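Local structure of tyrosinase (Aspergillus oryzae, 6JU8) at residues F95-H107 against L296-D308. The protein probably uses a dinuclear copper centre and molecular oxygen to convert L-tyrosine and L-dopa into L-dopaquinone, a step of melanin biosynthesis. The protein carries 1 engineered substitution. Numbering follows the deposited sequence. Where two conformers were deposited one is given.
Sequences FAVHNNYTFPTWH and LNWGEFSSTRYDD. Engineered in segment 95-107: Ala96 (natural residue Cys). With CU (copper (II) ion), chain C.
Arg305 lays its guanidinium flat against the side-chain amide of Asn100, the two planes only 7° apart, with Asn100 OD1 poised over the centre of one face, 3.3 Å from Arg305 CZ. The edge of the same group serves the backbone: Arg305 NE donates to Asn99 O at 2.7 Å, close to the guanidinium plane, and NH1 adds a weak bond to that carbonyl. A bend at chi3 (-68°) turns an extended arginine chain back over the loop to make both contacts. NH1 also donates to a water that bonds to His98 O. Thr304 OG1 gives its proton to Asn99 OD1 at 2.6 Å, the two side chains crossing almost perpendicularly.

The Tyr101 ring reaches between helix 298-302 and the turn that follows it. Gly299 O and Ser302 OG lie at its edge, whereas its OH ends 3.3 Å from Tyr306 CA. At the backbone of the same residue, Trp298 NE1 donates to Tyr101 O at 3.2 Å, and the indole's CZ2 packs 3.8 Å from Pro104 CG.

In the second shell, Ser303 OG accepts from Arg305 N at 3.0 Å in an ST turn. Glu329, from helix 328-340, binds Ser303 OG and Thr304 N through one carboxylate oxygen and Asn99 N through the other, tying both segments to a third element. An Asn297–Glu300 capping box starts helix 298-302.

Both segments belong to the common central domain of tyrosinase. The loop so held carries His98, which with His107 and His71 binds one copper of the type-3 centre; Phe103 packs beside His332 and His376 of the other copper site. Gripped chiefly by Arg305 NE, Asn99 O is probably polarised by the positive charge, and the polar grip on residues 99-101, with the water on His98 O, probably fixes the course of the backbone next to the copper ligand.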
loop_
_atom_site.group_PDB
_atom_site.type_symbol
_atom_site.label_atom_id
_atom_site.label_comp_id
_atom_site.label_asym_id
_atom_site.label_seq_id
_atom_site.Cartn_x
_atom_site.Cartn_y
_atom_site.Cartn_z
ATOM N N PHE A 95 -18.770 -19.582 13.094
ATOM C CA PHE A 95 -19.895 -20.347 12.558
ATOM C C PHE A 95 -19.577 -20.904 11.182
ATOM O O PHE A 95 -20.306 -21.768 10.698
ATOM C CB PHE A 95 -21.144 -19.475 12.443
ATOM C CG PHE A 95 -21.708 -19.056 13.782
ATOM C CD1 PHE A 95 -22.402 -19.987 14.533
ATOM C CD2 PHE A 95 -21.607 -17.762 14.271
ATOM C CE1 PHE A 95 -22.957 -19.637 15.755
ATOM C CE2 PHE A 95 -22.136 -17.394 15.506
ATOM C CZ PHE A 95 -22.851 -18.344 16.223
ATOM N N ALA A 96 -18.589 -20.335 10.501
ATOM C CA ALA A 96 -18.323 -20.701 9.124
ATOM C C ALA A 96 -18.038 -22.195 9.011
ATOM O O ALA A 96 -17.365 -22.775 9.872
ATOM C CB ALA A 96 -17.132 -19.917 8.594
ATOM N N VAL A 97 -18.544 -22.775 7.933
ATOM C CA VAL A 97 -18.249 -24.174 7.634
ATOM C C VAL A 97 -17.054 -24.271 6.695
ATOM O O VAL A 97 -17.106 -23.773 5.569
ATOM C CB VAL A 97 -19.439 -24.890 6.965
ATOM C CG1 VAL A 97 -19.000 -26.282 6.532
ATOM C CG2 VAL A 97 -20.617 -24.965 7.926
ATOM N N HIS A 98 -15.987 -24.896 7.175
ATOM C CA HIS A 98 -14.822 -25.261 6.378
ATOM C C HIS A 98 -14.576 -26.754 6.513
ATOM O O HIS A 98 -14.861 -27.335 7.575
ATOM C CB HIS A 98 -13.588 -24.441 6.807
ATOM C CG HIS A 98 -13.820 -22.975 6.584
ATOM N ND1 HIS A 98 -13.949 -22.096 7.641
ATOM C CD2 HIS A 98 -13.976 -22.228 5.464
ATOM C CE1 HIS A 98 -14.131 -20.881 7.172
ATOM N NE2 HIS A 98 -14.183 -20.915 5.849
ATOM N N ASN A 99 -14.069 -27.359 5.455
ATOM C CA ASN A 99 -13.744 -28.794 5.448
ATOM C C ASN A 99 -14.989 -29.620 5.747
ATOM O O ASN A 99 -14.924 -30.641 6.435
ATOM C CB ASN A 99 -12.630 -29.151 6.437
ATOM C CG ASN A 99 -12.013 -30.500 6.139
ATOM O OD1 ASN A 99 -11.719 -30.834 4.989
ATOM N ND2 ASN A 99 -11.821 -31.329 7.171
ATOM N N ASN A 100 -16.133 -29.197 5.212
ATOM C CA ASN A 100 -17.308 -30.066 5.140
ATOM C C ASN A 100 -18.096 -29.743 3.887
ATOM O O ASN A 100 -17.923 -28.671 3.295
ATOM C CB ASN A 100 -18.172 -29.913 6.390
ATOM C CG ASN A 100 -19.032 -31.121 6.696
ATOM O OD1 ASN A 100 -19.007 -32.131 5.974
ATOM N ND2 ASN A 100 -19.797 -31.016 7.773
ATOM N N TYR A 101 -19.000 -30.641 3.517
ATOM C CA TYR A 101 -19.728 -30.547 2.251
ATOM C C TYR A 101 -20.733 -29.414 2.201
ATOM O O TYR A 101 -21.227 -29.062 1.132
ATOM C CB TYR A 101 -20.409 -31.894 1.950
ATOM C CG TYR A 101 -19.409 -33.017 2.108
ATOM C CD1 TYR A 101 -18.360 -33.133 1.200
ATOM C CD2 TYR A 101 -19.496 -33.925 3.160
ATOM C CE1 TYR A 101 -17.431 -34.154 1.329
ATOM C CE2 TYR A 101 -18.570 -34.941 3.290
ATOM C CZ TYR A 101 -17.538 -35.044 2.382
ATOM O OH TYR A 101 -16.580 -36.027 2.461
ATOM N N THR A 102 -21.058 -28.834 3.354
ATOM C CA THR A 102 -21.879 -27.630 3.426
ATOM C C THR A 102 -21.051 -26.361 3.272
ATOM O O THR A 102 -21.600 -25.265 3.383
ATOM C CB THR A 102 -22.661 -27.636 4.761
ATOM O OG1 THR A 102 -21.709 -27.959 5.790
ATOM C CG2 THR A 102 -23.787 -28.666 4.786
ATOM N N PHE A 103 -19.758 -26.466 2.993
ATOM C CA PHE A 103 -18.967 -25.248 2.741
ATOM C C PHE A 103 -19.636 -24.368 1.705
ATOM O O PHE A 103 -19.796 -23.156 1.941
ATOM C CB PHE A 103 -17.536 -25.660 2.349
ATOM C CG PHE A 103 -16.776 -24.590 1.605
ATOM C CD1 PHE A 103 -16.211 -23.523 2.312
ATOM C CD2 PHE A 103 -16.655 -24.627 0.213
ATOM C CE1 PHE A 103 -15.543 -22.503 1.664
ATOM C CE2 PHE A 103 -16.006 -23.584 -0.443
ATOM C CZ PHE A 103 -15.482 -22.518 0.278
ATOM N N PRO A 104 -20.059 -24.832 0.533
ATOM C CA PRO A 104 -20.647 -23.877 -0.431
ATOM C C PRO A 104 -21.979 -23.325 0.022
ATOM O O PRO A 104 -22.313 -22.173 -0.305
ATOM C CB PRO A 104 -20.825 -24.729 -1.702
ATOM C CG PRO A 104 -19.840 -25.858 -1.529
ATOM C CD PRO A 104 -19.885 -26.185 -0.048
ATOM N N THR A 105 -22.791 -24.140 0.727
ATOM C CA THR A 105 -24.144 -23.648 1.035
ATOM C C THR A 105 -24.141 -22.727 2.235
ATOM O O THR A 105 -24.866 -21.711 2.258
ATOM C CB THR A 105 -25.116 -24.830 1.216
ATOM O OG1 THR A 105 -24.480 -25.748 2.110
ATOM C CG2 THR A 105 -25.358 -25.507 -0.132
ATOM N N TRP A 106 -23.297 -23.017 3.232
ATOM C CA TRP A 106 -23.170 -22.038 4.335
ATOM C C TRP A 106 -22.769 -20.694 3.768
ATOM O O TRP A 106 -23.337 -19.641 4.105
ATOM C CB TRP A 106 -22.152 -22.560 5.384
ATOM C CG TRP A 106 -22.160 -21.656 6.589
ATOM C CD1 TRP A 106 -22.932 -21.828 7.707
ATOM C CD2 TRP A 106 -21.403 -20.469 6.794
ATOM N NE1 TRP A 106 -22.706 -20.806 8.616
ATOM C CE2 TRP A 106 -21.769 -19.961 8.060
ATOM C CE3 TRP A 106 -20.459 -19.767 6.020
ATOM C CZ2 TRP A 106 -21.219 -18.786 8.579
ATOM C CZ3 TRP A 106 -19.912 -18.608 6.544
ATOM C CH2 TRP A 106 -20.292 -18.118 7.813
ATOM N N HIS A 107 -21.754 -20.681 2.882
ATOM C CA HIS A 107 -21.289 -19.402 2.351
ATOM C C HIS A 107 -22.288 -18.777 1.400
ATOM O O HIS A 107 -22.335 -17.531 1.328
ATOM C CB HIS A 107 -19.910 -19.576 1.691
ATOM C CG HIS A 107 -18.822 -19.768 2.693
ATOM N ND1 HIS A 107 -18.470 -20.996 3.241
ATOM C CD2 HIS A 107 -17.998 -18.877 3.293
ATOM C CE1 HIS A 107 -17.470 -20.832 4.109
ATOM N NE2 HIS A 107 -17.170 -19.548 4.169
ATOM N N LEU A 296 -18.012 -36.131 -11.624
ATOM C CA LEU A 296 -17.783 -35.820 -10.225
ATOM C C LEU A 296 -19.075 -35.701 -9.431
ATOM O O LEU A 296 -20.137 -35.308 -9.946
ATOM C CB LEU A 296 -17.040 -34.480 -10.123
ATOM C CG LEU A 296 -15.712 -34.389 -10.871
ATOM C CD1 LEU A 296 -14.996 -33.100 -10.484
ATOM C CD2 LEU A 296 -14.849 -35.610 -10.611
ATOM N N ASN A 297 -19.019 -36.042 -8.149
ATOM C CA ASN A 297 -20.195 -35.916 -7.298
ATOM C C ASN A 297 -20.072 -34.666 -6.436
ATOM O O ASN A 297 -19.045 -33.959 -6.427
ATOM C CB ASN A 297 -20.429 -37.204 -6.499
ATOM C CG ASN A 297 -19.348 -37.539 -5.501
ATOM O OD1 ASN A 297 -18.790 -36.665 -4.847
ATOM N ND2 ASN A 297 -19.051 -38.838 -5.301
ATOM N N TRP A 298 -21.152 -34.340 -5.723
ATOM C CA TRP A 298 -21.212 -33.162 -4.880
ATOM C C TRP A 298 -20.119 -33.185 -3.820
ATOM O O TRP A 298 -19.458 -32.165 -3.548
ATOM C CB TRP A 298 -22.588 -33.011 -4.184
ATOM C CG TRP A 298 -22.563 -31.831 -3.241
ATOM C CD1 TRP A 298 -22.417 -31.888 -1.874
ATOM C CD2 TRP A 298 -22.645 -30.447 -3.580
ATOM N NE1 TRP A 298 -22.417 -30.617 -1.349
ATOM C CE2 TRP A 298 -22.556 -29.719 -2.380
ATOM C CE3 TRP A 298 -22.795 -29.757 -4.797
ATOM C CZ2 TRP A 298 -22.608 -28.323 -2.351
ATOM C CZ3 TRP A 298 -22.841 -28.373 -4.764
ATOM C CH2 TRP A 298 -22.750 -27.677 -3.556
ATOM N N GLY A 299 -19.920 -34.335 -3.182
ATOM C CA GLY A 299 -18.929 -34.433 -2.102
ATOM C C GLY A 299 -17.554 -34.038 -2.623
ATOM O O GLY A 299 -16.797 -33.287 -1.974
ATOM N N GLU A 300 -17.175 -34.587 -3.782
ATOM C CA GLU A 300 -15.851 -34.370 -4.347
ATOM C C GLU A 300 -15.671 -32.930 -4.812
ATOM O O GLU A 300 -14.559 -32.392 -4.754
ATOM C CB GLU A 300 -15.606 -35.268 -5.563
ATOM C CG GLU A 300 -15.712 -36.750 -5.333
ATOM C CD GLU A 300 -15.581 -37.464 -6.680
ATOM O OE1 GLU A 300 -14.562 -38.144 -6.852
ATOM O OE2 GLU A 300 -16.490 -37.380 -7.526
ATOM N N PHE A 301 -16.737 -32.330 -5.351
ATOM C CA PHE A 301 -16.683 -30.951 -5.852
ATOM C C PHE A 301 -16.554 -29.970 -4.689
ATOM O O PHE A 301 -15.797 -29.002 -4.759
ATOM C CB PHE A 301 -17.964 -30.654 -6.638
ATOM C CG PHE A 301 -18.191 -29.191 -6.886
ATOM C CD1 PHE A 301 -17.488 -28.529 -7.890
ATOM C CD2 PHE A 301 -19.080 -28.473 -6.097
ATOM C CE1 PHE A 301 -17.622 -27.165 -8.088
ATOM C CE2 PHE A 301 -19.246 -27.116 -6.319
ATOM C CZ PHE A 301 -18.527 -26.473 -7.306
ATOM N N SER A 302 -17.336 -30.195 -3.641
ATOM C CA SER A 302 -17.641 -29.158 -2.669
ATOM C C SER A 302 -16.586 -28.934 -1.595
ATOM O O SER A 302 -16.573 -27.838 -1.008
ATOM C CB SER A 302 -18.971 -29.481 -1.927
ATOM O OG SER A 302 -18.864 -30.707 -1.224
ATOM N N SER A 303 -15.768 -29.935 -1.266
ATOM C CA SER A 303 -15.011 -29.816 -0.011
ATOM C C SER A 303 -13.703 -30.570 -0.033
ATOM O O SER A 303 -13.592 -31.655 -0.630
ATOM C CB SER A 303 -15.869 -30.337 1.159
ATOM O OG SER A 303 -15.221 -30.186 2.410
ATOM N N THR A 304 -12.760 -30.041 0.760
ATOM C CA THR A 304 -11.537 -30.768 1.100
ATOM C C THR A 304 -11.820 -32.012 1.919
ATOM O O THR A 304 -10.943 -32.886 2.045
ATOM C CB THR A 304 -10.564 -29.843 1.873
ATOM O OG1 THR A 304 -11.264 -29.223 2.949
ATOM C CG2 THR A 304 -10.054 -28.736 0.954
ATOM N N ARG A 305 -13.014 -32.194 2.492
ATOM C CA ARG A 305 -13.245 -33.365 3.338
ATOM C C ARG A 305 -13.286 -34.663 2.549
ATOM O O ARG A 305 -13.059 -35.744 3.115
ATOM C CB ARG A 305 -14.550 -33.192 4.140
ATOM C CG ARG A 305 -14.773 -34.360 5.099
ATOM C CD ARG A 305 -16.014 -34.212 5.940
ATOM N NE ARG A 305 -15.929 -33.136 6.919
ATOM C CZ ARG A 305 -16.621 -33.097 8.048
ATOM N NH1 ARG A 305 -16.460 -32.043 8.852
ATOM N NH2 ARG A 305 -17.450 -34.089 8.388
ATOM N N TYR A 306 -13.614 -34.575 1.251
ATOM C CA TYR A 306 -13.903 -35.825 0.533
ATOM C C TYR A 306 -12.695 -36.739 0.514
ATOM O O TYR A 306 -12.827 -37.927 0.765
ATOM C CB TYR A 306 -14.359 -35.541 -0.899
ATOM C CG TYR A 306 -15.033 -36.724 -1.558
ATOM C CD1 TYR A 306 -16.401 -36.920 -1.428
ATOM C CD2 TYR A 306 -14.303 -37.644 -2.314
ATOM C CE1 TYR A 306 -17.039 -37.985 -2.028
ATOM C CE2 TYR A 306 -14.937 -38.713 -2.929
ATOM C CZ TYR A 306 -16.295 -38.879 -2.774
ATOM O OH TYR A 306 -16.965 -39.926 -3.366
ATOM N N ASP A 307 -11.524 -36.165 0.221
ATOM C CA ASP A 307 -10.334 -37.011 0.200
ATOM C C ASP A 307 -9.240 -36.303 0.985
ATOM O O ASP A 307 -8.480 -35.529 0.388
ATOM C CB ASP A 307 -9.894 -37.307 -1.228
ATOM C CG ASP A 307 -8.899 -38.440 -1.379
ATOM O OD1 ASP A 307 -8.259 -38.860 -0.392
ATOM O OD2 ASP A 307 -8.734 -38.944 -2.515
ATOM N N ASP A 308 -9.160 -36.536 2.274
ATOM C CA ASP A 308 -8.127 -35.999 3.151
ATOM C C ASP A 308 -6.739 -35.950 2.511
ATOM O O ASP A 308 -6.014 -34.969 2.656
ATOM C CB ASP A 308 -7.985 -36.827 4.445
ATOM C CG ASP A 308 -9.198 -36.617 5.341
ATOM O OD1 ASP A 308 -9.770 -35.516 5.236
ATOM O OD2 ASP A 308 -9.579 -37.508 6.141
HETATM CU CU CU C . -15.522 -19.260 5.257
HETATM O O HOH W 1 -15.308 -29.457 9.335
HETATM O O HOH W 2 -11.129 -34.159 6.886
HETATM O O HOH W 3 -14.110 -18.655 4.093
#